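Local coordinates for putative transcriptional regulator TRANSCRIPTION REGULATOR protein (Rhizobium meliloti, PDB 5NLA) that activates transcription as an AraC-like regulator, binding cyclic di-GMP by a PilZ-like mechanism to regulate extracellular polysaccharide production, at residues F150-L155 / N189-S194; A65-L70 / A371-W376; R257-N262 / E271-E276. All blocks are in the same frame, centred on the assembly; numbering follows the deposited sequence.

Interaction 1 of 3, residues F150-L155 / N189-S194; sequences FFFRSL and NNSVLS
Phe150 and Leu193 exchange two backbone bonds, Phe150 N to Leu193 O and Leu193 N to Phe150 O (2.8 Å), and so begin an antiparallel pairing that ends in a G1 beta bulge. Strand 191-193 is an outermost strand of a seven-stranded antiparallel sheet, consistent with the cupin-like sensor domain of AraC relatives. On its other side strand 150-154 bonds to strand 124-129. Phe151 and Val192 form the non-hydrogen-bonded pair; then Phe152 N donates to Ser191 O (2.9 Å). At the bulge Asn190, in a left-handed backbone conformation, shares Phe152 with Ser191. Phe152 O thus receives two N-H groups, a bent and weak one from Asn190 N and a better one from Ser191 N at 3.2 Å.

Side chains take over where the ladder stops. With CG opposite its backbone N (chi1 -168°), Asn189 turns its amide oxygen to Ser154 N, and OD1 accepts that N-H at 2.7 Å. Asn190 runs alongside Arg153, the two pointing the same way with amide and guanidinium planes 50° apart. Its buried amide is used at both ends: ND2 donates to Thr136 O, while OD1 meets the guanidinium edge. Arg153, bent at chi3, lays its NH2 over the centre of the Phe151 ring; its cation-pi partner is Tyr159. The hydroxyls look elsewhere, Ser191 OG to Ala188 O and Ser154 OG to Gly156 N and Glu253 OE2.

On the face that carries Phe150, Phe152, Ser191 and Leu193, Leu193 CD1 sits 3.7 Å from Phe150 CB, whose ring goes on to helix 196-211. Arg153 NH1 reaches Asn190 OD1 at 3.1 Å, almost in line with the amide C=O and 11° out of the guanidinium plane.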
ATOM      1  N   PHE A 150      11.033   1.941   9.135  1.00 71.97           N
ATOM      2  CA  PHE A 150       9.993   1.607   8.160  1.00 69.62           C
ATOM      3  C   PHE A 150       9.419   0.226   8.394  1.00 67.48           C
ATOM      4  O   PHE A 150      10.158  -0.698   8.737  1.00 67.96           O
ATOM      5  CB  PHE A 150      10.554   1.567   6.741  1.00 71.07           C
ATOM      6  CG  PHE A 150      11.075   2.869   6.244  1.00 71.15           C
ATOM      7  CD1 PHE A 150      12.370   3.260   6.528  1.00 72.56           C
ATOM      8  CD2 PHE A 150      10.279   3.688   5.446  1.00 70.70           C
ATOM      9  CE1 PHE A 150      12.861   4.465   6.047  1.00 75.70           C
ATOM     10  CE2 PHE A 150      10.764   4.891   4.957  1.00 73.22           C
ATOM     11  CZ  PHE A 150      12.056   5.287   5.265  1.00 75.12           C
ATOM     12  N   PHE A 151       8.118   0.075   8.155  1.00 66.30           N
ATOM     13  CA  PHE A 151       7.555  -1.245   7.850  1.00 66.36           C
ATOM     14  C   PHE A 151       7.516  -1.388   6.332  1.00 65.26           C
ATOM     15  O   PHE A 151       7.362  -0.395   5.610  1.00 63.27           O
ATOM     16  CB  PHE A 151       6.158  -1.480   8.480  1.00 65.38           C
ATOM     17  CG  PHE A 151       5.034  -0.681   7.855  1.00 65.59           C
ATOM     18  CD1 PHE A 151       4.426  -1.091   6.670  1.00 67.24           C
ATOM     19  CD2 PHE A 151       4.555   0.472   8.472  1.00 67.17           C
ATOM     20  CE1 PHE A 151       3.390  -0.348   6.104  1.00 66.31           C
ATOM     21  CE2 PHE A 151       3.515   1.213   7.916  1.00 65.03           C
ATOM     22  CZ  PHE A 151       2.934   0.801   6.730  1.00 64.36           C
ATOM     23  N   PHE A 152       7.672  -2.620   5.864  1.00 65.40           N
ATOM     24  CA  PHE A 152       7.324  -2.981   4.494  1.00 65.18           C
ATOM     25  C   PHE A 152       6.269  -4.095   4.504  1.00 63.61           C
ATOM     26  O   PHE A 152       6.393  -5.066   5.251  1.00 61.54           O
ATOM     27  CB  PHE A 152       8.559  -3.414   3.705  1.00 67.01           C
ATOM     28  CG  PHE A 152       8.230  -4.182   2.459  1.00 68.41           C
ATOM     29  CD1 PHE A 152       7.754  -3.529   1.327  1.00 68.05           C
ATOM     30  CD2 PHE A 152       8.349  -5.567   2.432  1.00 69.55           C
ATOM     31  CE1 PHE A 152       7.432  -4.244   0.186  1.00 67.72           C
ATOM     32  CE2 PHE A 152       8.024  -6.283   1.297  1.00 69.00           C
ATOM     33  CZ  PHE A 152       7.567  -5.622   0.175  1.00 68.81           C
ATOM     34  N   ARG A 153       5.265  -3.946   3.638  1.00 63.59           N
ATOM     35  CA  ARG A 153       4.129  -4.865   3.542  1.00 63.73           C
ATOM     36  C   ARG A 153       3.455  -4.767   2.171  1.00 63.39           C
ATOM     37  O   ARG A 153       3.238  -3.657   1.666  1.00 62.38           O
ATOM     38  CB  ARG A 153       3.065  -4.509   4.601  1.00 63.08           C
ATOM     39  CG  ARG A 153       3.169  -5.269   5.909  1.00 63.71           C
ATOM     40  CD  ARG A 153       1.862  -5.202   6.677  1.00 62.30           C
ATOM     41  NE  ARG A 153       1.500  -3.834   7.018  1.00 65.26           N
ATOM     42  CZ  ARG A 153       2.020  -3.103   8.022  1.00 64.17           C
ATOM     43  NH1 ARG A 153       2.990  -3.567   8.832  1.00 61.65           N
ATOM     44  NH2 ARG A 153       1.566  -1.866   8.201  1.00 62.64           N
ATOM     45  N   SER A 154       3.101  -5.910   1.585  1.00 62.55           N
ATOM     46  CA  SER A 154       2.133  -5.913   0.496  1.00 61.52           C
ATOM     47  C   SER A 154       0.713  -5.837   1.033  1.00 60.86           C
ATOM     48  O   SER A 154       0.377  -6.471   2.045  1.00 64.34           O
ATOM     49  CB  SER A 154       2.239  -7.156  -0.336  1.00 63.98           C
ATOM     50  OG  SER A 154       1.275  -7.076  -1.371  1.00 67.22           O
ATOM     51  N   LEU A 155      -0.130  -5.082   0.341  1.00 58.46           N
ATOM     52  CA  LEU A 155      -1.537  -5.000   0.694  1.00 57.65           C
ATOM     53  C   LEU A 155      -2.360  -6.183   0.152  1.00 58.02           C
ATOM     54  O   LEU A 155      -3.574  -6.232   0.357  1.00 54.58           O
ATOM     55  CB  LEU A 155      -2.123  -3.677   0.215  1.00 57.32           C
ATOM     56  CG  LEU A 155      -1.444  -2.430   0.779  1.00 57.08           C
ATOM     57  CD1 LEU A 155      -2.154  -1.206   0.253  1.00 56.59           C
ATOM     58  CD2 LEU A 155      -1.458  -2.431   2.299  1.00 58.34           C
ATOM     59  N   ASN A 189       7.783  -9.969   3.451  1.00 70.71           N
ATOM     60  CA  ASN A 189       6.559  -9.264   3.804  1.00 67.37           C
ATOM     61  C   ASN A 189       6.482  -9.091   5.313  1.00 67.13           C
ATOM     62  O   ASN A 189       6.806 -10.021   6.062  1.00 66.92           O
ATOM     63  CB  ASN A 189       5.319 -10.025   3.330  1.00 66.43           C
ATOM     64  CG  ASN A 189       4.065  -9.187   3.434  1.00 63.44           C
ATOM     65  OD1 ASN A 189       3.997  -8.114   2.843  1.00 64.44           O
ATOM     66  ND2 ASN A 189       3.077  -9.655   4.187  1.00 60.57           N
ATOM     67  N   ASN A 190       6.042  -7.902   5.731  1.00 66.62           N
ATOM     68  CA  ASN A 190       5.910  -7.516   7.143  1.00 65.47           C
ATOM     69  C   ASN A 190       7.257  -7.550   7.845  1.00 68.08           C
ATOM     70  O   ASN A 190       7.436  -8.255   8.841  1.00 71.01           O
ATOM     71  CB  ASN A 190       4.877  -8.381   7.871  1.00 63.76           C
ATOM     72  CG  ASN A 190       4.328  -7.712   9.110  1.00 63.94           C
ATOM     73  OD1 ASN A 190       3.828  -6.573   9.057  1.00 61.78           O
ATOM     74  ND2 ASN A 190       4.393  -8.420  10.238  1.00 65.95           N
ATOM     75  N   SER A 191       8.207  -6.791   7.306  1.00 67.56           N
ATOM     76  CA  SER A 191       9.509  -6.633   7.945  1.00 70.37           C
ATOM     77  C   SER A 191       9.803  -5.176   8.271  1.00 69.71           C
ATOM     78  O   SER A 191       9.115  -4.256   7.826  1.00 67.79           O
ATOM     79  CB  SER A 191      10.608  -7.242   7.076  1.00 73.23           C
ATOM     80  OG  SER A 191      10.489  -6.797   5.746  1.00 73.64           O
ATOM     81  N   VAL A 192      10.834  -4.985   9.076  1.00 73.78           N
ATOM     82  CA  VAL A 192      11.264  -3.658   9.491  1.00 75.55           C
ATOM     83  C   VAL A 192      12.498  -3.289   8.687  1.00 78.24           C
ATOM     84  O   VAL A 192      13.353  -4.143   8.420  1.00 77.48           O
ATOM     85  CB  VAL A 192      11.636  -3.596  10.988  1.00 77.34           C
ATOM     86  CG1 VAL A 192      11.582  -2.159  11.484  1.00 77.13           C
ATOM     87  CG2 VAL A 192      10.703  -4.462  11.810  1.00 77.47           C
ATOM     88  N   LEU A 193      12.592  -2.015   8.319  1.00 78.79           N
ATOM     89  CA  LEU A 193      13.789  -1.482   7.695  1.00 81.70           C
ATOM     90  C   LEU A 193      14.424  -0.509   8.672  1.00 82.85           C
ATOM     91  O   LEU A 193      13.839   0.526   8.994  1.00 83.06           O
ATOM     92  CB  LEU A 193      13.459  -0.802   6.366  1.00 81.56           C
ATOM     93  CG  LEU A 193      12.431  -1.527   5.493  1.00 79.37           C
ATOM     94  CD1 LEU A 193      12.083  -0.678   4.276  1.00 79.07           C
ATOM     95  CD2 LEU A 193      12.966  -2.896   5.089  1.00 81.17           C
ATOM     96  N   SER A 194      15.589  -0.887   9.187  1.00 86.56           N
ATOM     97  CA  SER A 194      16.426   0.008   9.988  1.00 90.59           C
ATOM     98  C   SER A 194      17.885  -0.242   9.632  1.00 94.14           C
ATOM     99  O   SER A 194      18.247  -1.339   9.175  1.00 96.42           O
ATOM    100  CB  SER A 194      16.177  -0.174  11.491  1.00 90.12           C
ATOM    101  OG  SER A 194      16.539  -1.467  11.929  1.00 90.87           O
TER

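Interaction 2 of 3, residues A65-L70 / A371-W376; sequences AHMAPL and ATIGDW
Ile373 lies across both Met67 and Leu70, and its branches divide the work. With CG1 opposite the backbone N (chi1 -163°) and the chain extended beyond it, CD1 is carried inward to Leu70 CD2 (3.9 Å) and to the sulfur of Met67 (SD to CD1, 4.2 Å). CG2, on the other branch, faces Leu70 CB and the carbonyl of His66. Met67 doubles back at chi2 and chi3, so its thioether, which starts off away from 371-376, ends beside Ile373 CD1. Leu89 of strand 88-94 touches both Met67 and Ile373, placing the cluster against the sheet.

The backbone of Ile373 is held too: its N-H enters the carbonyl plane of His66 and bonds to O at 2.9 Å, nearly straight at 172°. That carbonyl belongs to helix 59-67 and meets the start of the short, weakly bonded helix at about 373-376, which opens with a capping box. Thr372 is the N-cap; its OG1 takes a weak bond from Gly374 N, while Thr372 N donates to the anti lone pair of Asp375 OD2 (3.2 Å).

Pro69 crosses over the threonine hydroxyl, CG 3.5 Å from Thr372 OG1, and rests CB on Gly374 CA. At the outer end, the His66 ring approaches Ala371 O obliquely, and ND1 gives it a weak, bent bond (2.7 Å, 125°). Replacing the His66 ring by the methyl of an alanine would probably leave the Ala371 carbonyl without this donor and that outer end of 371-376 less held. The ring also touches Thr51 of strand 49-52.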
ATOM      1  N   ALA A  65     -14.640   4.875   8.389  1.00 63.86           N
ATOM      2  CA  ALA A  65     -15.252   4.903   7.076  1.00 66.46           C
ATOM      3  C   ALA A  65     -14.209   5.208   6.016  1.00 67.66           C
ATOM      4  O   ALA A  65     -14.135   4.496   5.020  1.00 71.44           O
ATOM      5  CB  ALA A  65     -16.387   5.917   7.022  1.00 67.39           C
ATOM      6  N   HIS A  66     -13.396   6.238   6.250  1.00 70.21           N
ATOM      7  CA  HIS A  66     -12.370   6.658   5.283  1.00 72.49           C
ATOM      8  C   HIS A  66     -11.301   5.588   5.052  1.00 67.18           C
ATOM      9  O   HIS A  66     -10.750   5.488   3.964  1.00 67.18           O
ATOM     10  CB  HIS A  66     -11.692   7.972   5.712  1.00 78.37           C
ATOM     11  CG  HIS A  66     -12.605   9.162   5.725  1.00 87.80           C
ATOM     12  ND1 HIS A  66     -13.660   9.308   4.847  1.00 93.73           N
ATOM     13  CD2 HIS A  66     -12.608  10.274   6.501  1.00 93.65           C
ATOM     14  CE1 HIS A  66     -14.281  10.449   5.090  1.00 96.53           C
ATOM     15  NE2 HIS A  66     -13.660  11.056   6.086  1.00 99.56           N
ATOM     16  N   MET A  67     -11.018   4.791   6.075  1.00 62.94           N
ATOM     17  CA  MET A  67      -9.954   3.805   6.022  1.00 59.89           C
ATOM     18  C   MET A  67     -10.421   2.391   5.714  1.00 59.18           C
ATOM     19  O   MET A  67      -9.582   1.539   5.499  1.00 59.82           O
ATOM     20  CB  MET A  67      -9.185   3.820   7.348  1.00 59.23           C
ATOM     21  CG  MET A  67      -8.507   5.147   7.673  1.00 56.99           C
ATOM     22  SD  MET A  67      -7.194   5.605   6.548  1.00 52.76           S
ATOM     23  CE  MET A  67      -6.160   4.177   6.779  1.00 53.34           C
ATOM     24  N   ALA A  68     -11.738   2.158   5.671  1.00 63.72           N
ATOM     25  CA  ALA A  68     -12.356   0.810   5.468  1.00 63.34           C
ATOM     26  C   ALA A  68     -11.840  -0.051   4.308  1.00 63.98           C
ATOM     27  O   ALA A  68     -11.622  -1.249   4.498  1.00 64.33           O
ATOM     28  CB  ALA A  68     -13.875   0.923   5.373  1.00 64.58           C
ATOM     29  N   PRO A  69     -11.679   0.538   3.098  1.00 65.34           N
ATOM     30  CA  PRO A  69     -11.089  -0.193   1.972  1.00 63.15           C
ATOM     31  C   PRO A  69      -9.716  -0.792   2.251  1.00 62.47           C
ATOM     32  O   PRO A  69      -9.344  -1.783   1.623  1.00 66.94           O
ATOM     33  CB  PRO A  69     -10.943   0.884   0.898  1.00 63.74           C
ATOM     34  CG  PRO A  69     -12.024   1.846   1.185  1.00 64.95           C
ATOM     35  CD  PRO A  69     -12.120   1.887   2.683  1.00 65.87           C
ATOM     36  N   LEU A  70      -8.965  -0.174   3.153  1.00 61.07           N
ATOM     37  CA  LEU A  70      -7.612  -0.602   3.471  1.00 60.06           C
ATOM     38  C   LEU A  70      -7.575  -1.503   4.687  1.00 57.65           C
ATOM     39  O   LEU A  70      -7.029  -2.605   4.653  1.00 57.27           O
ATOM     40  CB  LEU A  70      -6.750   0.630   3.709  1.00 59.95           C
ATOM     41  CG  LEU A  70      -5.242   0.412   3.795  1.00 62.86           C
ATOM     42  CD1 LEU A  70      -4.728  -0.401   2.617  1.00 63.34           C
ATOM     43  CD2 LEU A  70      -4.510   1.757   3.871  1.00 63.63           C
ATOM     44  N   ALA A 371     -15.532  10.684   0.558  1.00 98.51           N
ATOM     45  CA  ALA A 371     -14.392   9.990  -0.043  1.00 93.52           C
ATOM     46  C   ALA A 371     -13.746   9.021   0.944  1.00 88.74           C
ATOM     47  O   ALA A 371     -14.031   9.056   2.146  1.00 90.04           O
ATOM     48  CB  ALA A 371     -13.366  10.997  -0.542  1.00 94.76           C
ATOM     49  N   THR A 372     -12.894   8.144   0.412  1.00 82.68           N
ATOM     50  CA  THR A 372     -12.094   7.207   1.209  1.00 76.83           C
ATOM     51  C   THR A 372     -10.677   7.097   0.649  1.00 73.73           C
ATOM     52  O   THR A 372     -10.367   7.656  -0.401  1.00 77.24           O
ATOM     53  CB  THR A 372     -12.686   5.785   1.232  1.00 74.53           C
ATOM     54  OG1 THR A 372     -12.330   5.096   0.028  1.00 74.92           O
ATOM     55  CG2 THR A 372     -14.193   5.803   1.411  1.00 75.30           C
ATOM     56  N   ILE A 373      -9.826   6.371   1.364  1.00 68.18           N
ATOM     57  CA  ILE A 373      -8.455   6.124   0.927  1.00 65.89           C
ATOM     58  C   ILE A 373      -8.399   5.201  -0.307  1.00 64.24           C
ATOM     59  O   ILE A 373      -7.451   5.275  -1.097  1.00 62.20           O
ATOM     60  CB  ILE A 373      -7.569   5.600   2.091  1.00 62.73           C
ATOM     61  CG1 ILE A 373      -6.092   5.759   1.748  1.00 64.61           C
ATOM     62  CG2 ILE A 373      -7.886   4.158   2.469  1.00 59.91           C
ATOM     63  CD1 ILE A 373      -5.176   5.482   2.917  1.00 67.85           C
ATOM     64  N   GLY A 374      -9.419   4.356  -0.473  1.00 63.54           N
ATOM     65  CA  GLY A 374      -9.565   3.518  -1.663  1.00 65.05           C
ATOM     66  C   GLY A 374      -9.611   4.326  -2.945  1.00 66.16           C
ATOM     67  O   GLY A 374      -9.050   3.922  -3.958  1.00 64.95           O
ATOM     68  N   ASP A 375     -10.256   5.485  -2.868  1.00 68.78           N
ATOM     69  CA  ASP A 375     -10.321   6.443  -3.960  1.00 73.66           C
ATOM     70  C   ASP A 375      -8.973   7.118  -4.254  1.00 74.43           C
ATOM     71  O   ASP A 375      -8.701   7.493  -5.395  1.00 75.96           O
ATOM     72  CB  ASP A 375     -11.400   7.489  -3.653  1.00 77.68           C
ATOM     73  CG  ASP A 375     -12.800   6.875  -3.560  1.00 82.54           C
ATOM     74  OD1 ASP A 375     -13.253   6.248  -4.555  1.00 87.91           O
ATOM     75  OD2 ASP A 375     -13.444   7.008  -2.499  1.00 82.37           O
ATOM     76  N   TRP A 376      -8.149   7.292  -3.222  1.00 74.45           N
ATOM     77  CA  TRP A 376      -6.787   7.817  -3.376  1.00 74.77           C
ATOM     78  C   TRP A 376      -5.868   6.783  -4.006  1.00 73.96           C
ATOM     79  O   TRP A 376      -4.888   7.138  -4.671  1.00 74.53           O
ATOM     80  CB  TRP A 376      -6.205   8.241  -2.021  1.00 74.67           C
ATOM     81  CG  TRP A 376      -6.834   9.459  -1.395  1.00 75.81           C
ATOM     82  CD1 TRP A 376      -7.970  10.104  -1.793  1.00 77.32           C
ATOM     83  CD2 TRP A 376      -6.371  10.149  -0.229  1.00 75.18           C
ATOM     84  NE1 TRP A 376      -8.230  11.163  -0.961  1.00 79.32           N
ATOM     85  CE2 TRP A 376      -7.265  11.216   0.010  1.00 77.84           C
ATOM     86  CE3 TRP A 376      -5.276   9.978   0.633  1.00 73.12           C
ATOM     87  CZ2 TRP A 376      -7.103  12.114   1.083  1.00 77.40           C
ATOM     88  CZ3 TRP A 376      -5.112  10.873   1.696  1.00 71.77           C
ATOM     89  CH2 TRP A 376      -6.024  11.924   1.911  1.00 74.07           C
TER

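Interaction 3 of 3, residues R257-N262 / E271-E276; sequences RYIHLN and ETICRE
Tyr258 and Ile273 bring the two backbones to 7.3 Å between CA atoms, on helical segments 257-261 and 271-275 whose axes come within 10.9 Å at 131° between their directions. Segment 271-276 belongs to the helix-turn-helix region, and the tight turn between helices 270-275 and 281-288 is consistent with a helix-turn-helix of AraC-type regulators, helix 281-288 probably being the recognition helix.

Tyr258 spans the gap. With CG opposite its backbone N (chi1 -175°), the ring reaches straight to the neighbouring helix and its hydroxyl arrives beside Thr272, whose OG1 donates to Tyr258 OH at 3.0 Å. Glu276, just past the end of helix 270-275, crosses the tyrosine at about a right angle, carboxylate and ring planes 77° apart. Its OE2 lies 2.7 Å from Tyr258 OH, and OE1 sits at the ring edge near CE1. Such a neighbour would probably polarise the phenol. Further back along the ring, CD2 rests on Ile273 CG1 (3.9 Å), while Asn262 from the tyrosine's own helix end lies over one face.

Away from the hydroxyl the contact turns apolar. Ile273 also packs on Leu284 of helix 281-288 and on Val294 and Ile298 of helix 294-306, and Ile259 meets Phe288 and Tyr297, so both isoleucines belong to the core of the small helical domain. They cross at a slant, the end methyl Ile273 CD1 lying 3.9 Å from the methylene Ile259 CG1.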
ATOM      1  N   ARG A 257       0.276 -10.315 -10.577  1.00 74.33           N
ATOM      2  CA  ARG A 257       1.485 -11.122 -10.726  1.00 78.34           C
ATOM      3  C   ARG A 257       1.389 -12.032 -11.938  1.00 82.34           C
ATOM      4  O   ARG A 257       2.311 -12.078 -12.759  1.00 84.71           O
ATOM      5  CB  ARG A 257       1.742 -11.982  -9.487  1.00 79.16           C
ATOM      6  CG  ARG A 257       3.089 -12.700  -9.521  1.00 82.90           C
ATOM      7  CD  ARG A 257       3.347 -13.510  -8.269  1.00 84.41           C
ATOM      8  NE  ARG A 257       2.306 -14.505  -8.027  1.00 87.16           N
ATOM      9  CZ  ARG A 257       2.192 -15.228  -6.913  1.00 91.90           C
ATOM     10  NH1 ARG A 257       3.068 -15.087  -5.918  1.00 94.97           N
ATOM     11  NH2 ARG A 257       1.191 -16.100  -6.784  1.00 93.36           N
ATOM     12  N   TYR A 258       0.285 -12.771 -12.034  1.00 82.77           N
ATOM     13  CA  TYR A 258       0.058 -13.651 -13.174  1.00 84.07           C
ATOM     14  C   TYR A 258       0.282 -12.869 -14.461  1.00 83.44           C
ATOM     15  O   TYR A 258       1.098 -13.254 -15.280  1.00 86.62           O
ATOM     16  CB  TYR A 258      -1.345 -14.255 -13.147  1.00 85.89           C
ATOM     17  CG  TYR A 258      -1.536 -15.259 -14.244  1.00 92.61           C
ATOM     18  CD1 TYR A 258      -1.135 -16.580 -14.079  1.00 95.66           C
ATOM     19  CD2 TYR A 258      -2.082 -14.881 -15.471  1.00 95.51           C
ATOM     20  CE1 TYR A 258      -1.284 -17.501 -15.100  1.00100.15           C
ATOM     21  CE2 TYR A 258      -2.232 -15.790 -16.501  1.00 99.92           C
ATOM     22  CZ  TYR A 258      -1.837 -17.103 -16.322  1.00103.10           C
ATOM     23  OH  TYR A 258      -1.997 -17.999 -17.374  1.00106.81           O
ATOM     24  N   ILE A 259      -0.418 -11.750 -14.600  1.00 81.85           N
ATOM     25  CA  ILE A 259      -0.264 -10.860 -15.750  1.00 84.02           C
ATOM     26  C   ILE A 259       1.181 -10.451 -15.976  1.00 84.81           C
ATOM     27  O   ILE A 259       1.650 -10.501 -17.107  1.00 91.08           O
ATOM     28  CB  ILE A 259      -1.173  -9.609 -15.642  1.00 82.95           C
ATOM     29  CG1 ILE A 259      -2.621 -10.002 -15.954  1.00 83.25           C
ATOM     30  CG2 ILE A 259      -0.729  -8.484 -16.586  1.00 84.52           C
ATOM     31  CD1 ILE A 259      -3.644  -8.960 -15.559  1.00 82.07           C
ATOM     32  N   HIS A 260       1.879 -10.047 -14.921  1.00 83.19           N
ATOM     33  CA  HIS A 260       3.288  -9.628 -15.040  1.00 83.36           C
ATOM     34  C   HIS A 260       4.158 -10.745 -15.606  1.00 86.83           C
ATOM     35  O   HIS A 260       4.975 -10.500 -16.498  1.00 89.30           O
ATOM     36  CB  HIS A 260       3.847  -9.158 -13.685  1.00 79.96           C
ATOM     37  CG  HIS A 260       5.298  -8.774 -13.723  1.00 79.51           C
ATOM     38  ND1 HIS A 260       5.718  -7.480 -13.937  1.00 77.95           N
ATOM     39  CD2 HIS A 260       6.423  -9.517 -13.576  1.00 79.22           C
ATOM     40  CE1 HIS A 260       7.039  -7.444 -13.924  1.00 78.92           C
ATOM     41  NE2 HIS A 260       7.491  -8.666 -13.707  1.00 79.24           N
ATOM     42  N   LEU A 261       3.976 -11.962 -15.090  1.00 87.93           N
ATOM     43  CA  LEU A 261       4.759 -13.117 -15.539  1.00 93.51           C
ATOM     44  C   LEU A 261       4.438 -13.565 -16.974  1.00 98.17           C
ATOM     45  O   LEU A 261       5.341 -13.933 -17.730  1.00100.55           O
ATOM     46  CB  LEU A 261       4.579 -14.300 -14.581  1.00 93.63           C
ATOM     47  CG  LEU A 261       5.088 -14.107 -13.153  1.00 92.93           C
ATOM     48  CD1 LEU A 261       4.824 -15.361 -12.336  1.00 94.49           C
ATOM     49  CD2 LEU A 261       6.567 -13.754 -13.122  1.00 93.99           C
ATOM     50  N   ASN A 262       3.162 -13.518 -17.343  1.00 98.83           N
ATOM     51  CA  ASN A 262       2.697 -14.053 -18.615  1.00103.11           C
ATOM     52  C   ASN A 262       2.241 -12.950 -19.577  1.00105.21           C
ATOM     53  O   ASN A 262       1.326 -13.156 -20.385  1.00106.55           O
ATOM     54  CB  ASN A 262       1.570 -15.043 -18.337  1.00103.57           C
ATOM     55  CG  ASN A 262       1.909 -15.993 -17.203  1.00102.67           C
ATOM     56  OD1 ASN A 262       2.894 -16.732 -17.271  1.00104.02           O
ATOM     57  ND2 ASN A 262       1.109 -15.958 -16.144  1.00 98.16           N
ATOM     58  N   GLU A 271      -9.864 -15.421 -19.871  1.00111.66           N
ATOM     59  CA  GLU A 271     -10.287 -16.780 -19.510  1.00112.88           C
ATOM     60  C   GLU A 271      -9.174 -17.552 -18.802  1.00109.82           C
ATOM     61  O   GLU A 271      -9.409 -18.226 -17.792  1.00106.44           O
ATOM     62  CB  GLU A 271     -10.739 -17.569 -20.752  1.00117.50           C
ATOM     63  CG  GLU A 271     -11.966 -17.008 -21.471  1.00120.13           C
ATOM     64  CD  GLU A 271     -11.626 -16.134 -22.674  1.00122.08           C
ATOM     65  OE1 GLU A 271     -11.313 -14.935 -22.476  1.00118.38           O
ATOM     66  OE2 GLU A 271     -11.682 -16.646 -23.819  1.00126.61           O
ATOM     67  N   THR A 272      -7.969 -17.465 -19.353  1.00110.35           N
ATOM     68  CA  THR A 272      -6.814 -18.104 -18.738  1.00111.79           C
ATOM     69  C   THR A 272      -6.523 -17.555 -17.351  1.00108.34           C
ATOM     70  O   THR A 272      -6.223 -18.330 -16.449  1.00106.95           O
ATOM     71  CB  THR A 272      -5.538 -18.031 -19.602  1.00115.52           C
ATOM     72  OG1 THR A 272      -4.461 -18.647 -18.894  1.00120.41           O
ATOM     73  CG2 THR A 272      -5.132 -16.615 -19.921  1.00113.94           C
ATOM     74  N   ILE A 273      -6.636 -16.232 -17.181  1.00106.99           N
ATOM     75  CA  ILE A 273      -6.395 -15.580 -15.885  1.00100.82           C
ATOM     76  C   ILE A 273      -7.390 -16.125 -14.871  1.00102.35           C
ATOM     77  O   ILE A 273      -6.999 -16.546 -13.786  1.00102.28           O
ATOM     78  CB  ILE A 273      -6.531 -14.037 -15.952  1.00 97.17           C
ATOM     79  CG1 ILE A 273      -5.439 -13.428 -16.831  1.00 95.80           C
ATOM     80  CG2 ILE A 273      -6.457 -13.409 -14.551  1.00 94.30           C
ATOM     81  CD1 ILE A 273      -5.715 -11.996 -17.244  1.00 94.57           C
ATOM     82  N   CYS A 274      -8.669 -16.101 -15.243  1.00106.25           N
ATOM     83  CA  CYS A 274      -9.770 -16.570 -14.390  1.00110.46           C
ATOM     84  C   CYS A 274      -9.611 -18.006 -13.943  1.00112.42           C
ATOM     85  O   CYS A 274      -9.734 -18.324 -12.752  1.00107.43           O
ATOM     86  CB  CYS A 274     -11.090 -16.443 -15.144  1.00115.05           C
ATOM     87  SG  CYS A 274     -11.566 -14.727 -15.329  1.00119.00           S
ATOM     88  N   ARG A 275      -9.357 -18.867 -14.924  1.00118.19           N
ATOM     89  CA  ARG A 275      -9.066 -20.272 -14.678  1.00121.80           C
ATOM     90  C   ARG A 275      -7.908 -20.378 -13.677  1.00120.22           C
ATOM     91  O   ARG A 275      -8.048 -21.001 -12.624  1.00120.88           O
ATOM     92  CB  ARG A 275      -8.731 -20.974 -15.997  1.00124.00           C
ATOM     93  CG  ARG A 275      -8.682 -22.487 -15.912  1.00127.41           C
ATOM     94  CD  ARG A 275      -8.432 -23.128 -17.275  1.00132.23           C
ATOM     95  NE  ARG A 275      -7.250 -22.549 -17.928  1.00130.66           N
ATOM     96  CZ  ARG A 275      -7.182 -22.053 -19.169  1.00130.51           C
ATOM     97  NH1 ARG A 275      -8.223 -22.075 -20.006  1.00132.70           N
ATOM     98  NH2 ARG A 275      -6.027 -21.540 -19.592  1.00128.96           N
ATOM     99  N   GLU A 276      -6.813 -19.680 -13.971  1.00118.14           N
ATOM    100  CA  GLU A 276      -5.581 -19.765 -13.177  1.00117.13           C
ATOM    101  C   GLU A 276      -5.547 -18.893 -11.892  1.00112.59           C
ATOM    102  O   GLU A 276      -4.484 -18.712 -11.303  1.00113.09           O
ATOM    103  CB  GLU A 276      -4.373 -19.495 -14.095  1.00119.32           C
ATOM    104  CG  GLU A 276      -4.348 -20.455 -15.292  1.00125.54           C
ATOM    105  CD  GLU A 276      -3.075 -20.424 -16.131  1.00128.27           C
ATOM    106  OE1 GLU A 276      -1.957 -20.484 -15.577  1.00131.33           O
ATOM    107  OE2 GLU A 276      -3.186 -20.385 -17.373  1.00130.23           O
TER

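Interactions 1 and 2 lie on opposite sides of the chain's centre, 21 Å apart between centres, yet they touch: Leu155 CD1 packs on Leu70 CD1 at 3.6 Å. Arg111 also ties them, bonding to Leu155 O from NE and to the carbonyls of Pro69 and Leu70 from NH1. Interaction 3 stands apart in the helical domain, its centre 26 Å from that of interaction 1 and its nearest atoms about 9 Å from it; from interaction 2 the nearest atoms are about 17 Å. Ser154 OG nevertheless bonds to Glu253 on helix 251-261, the helix carrying Tyr258. Along the chain, interaction 2 closes a loop enclosing the other two, which follow in series.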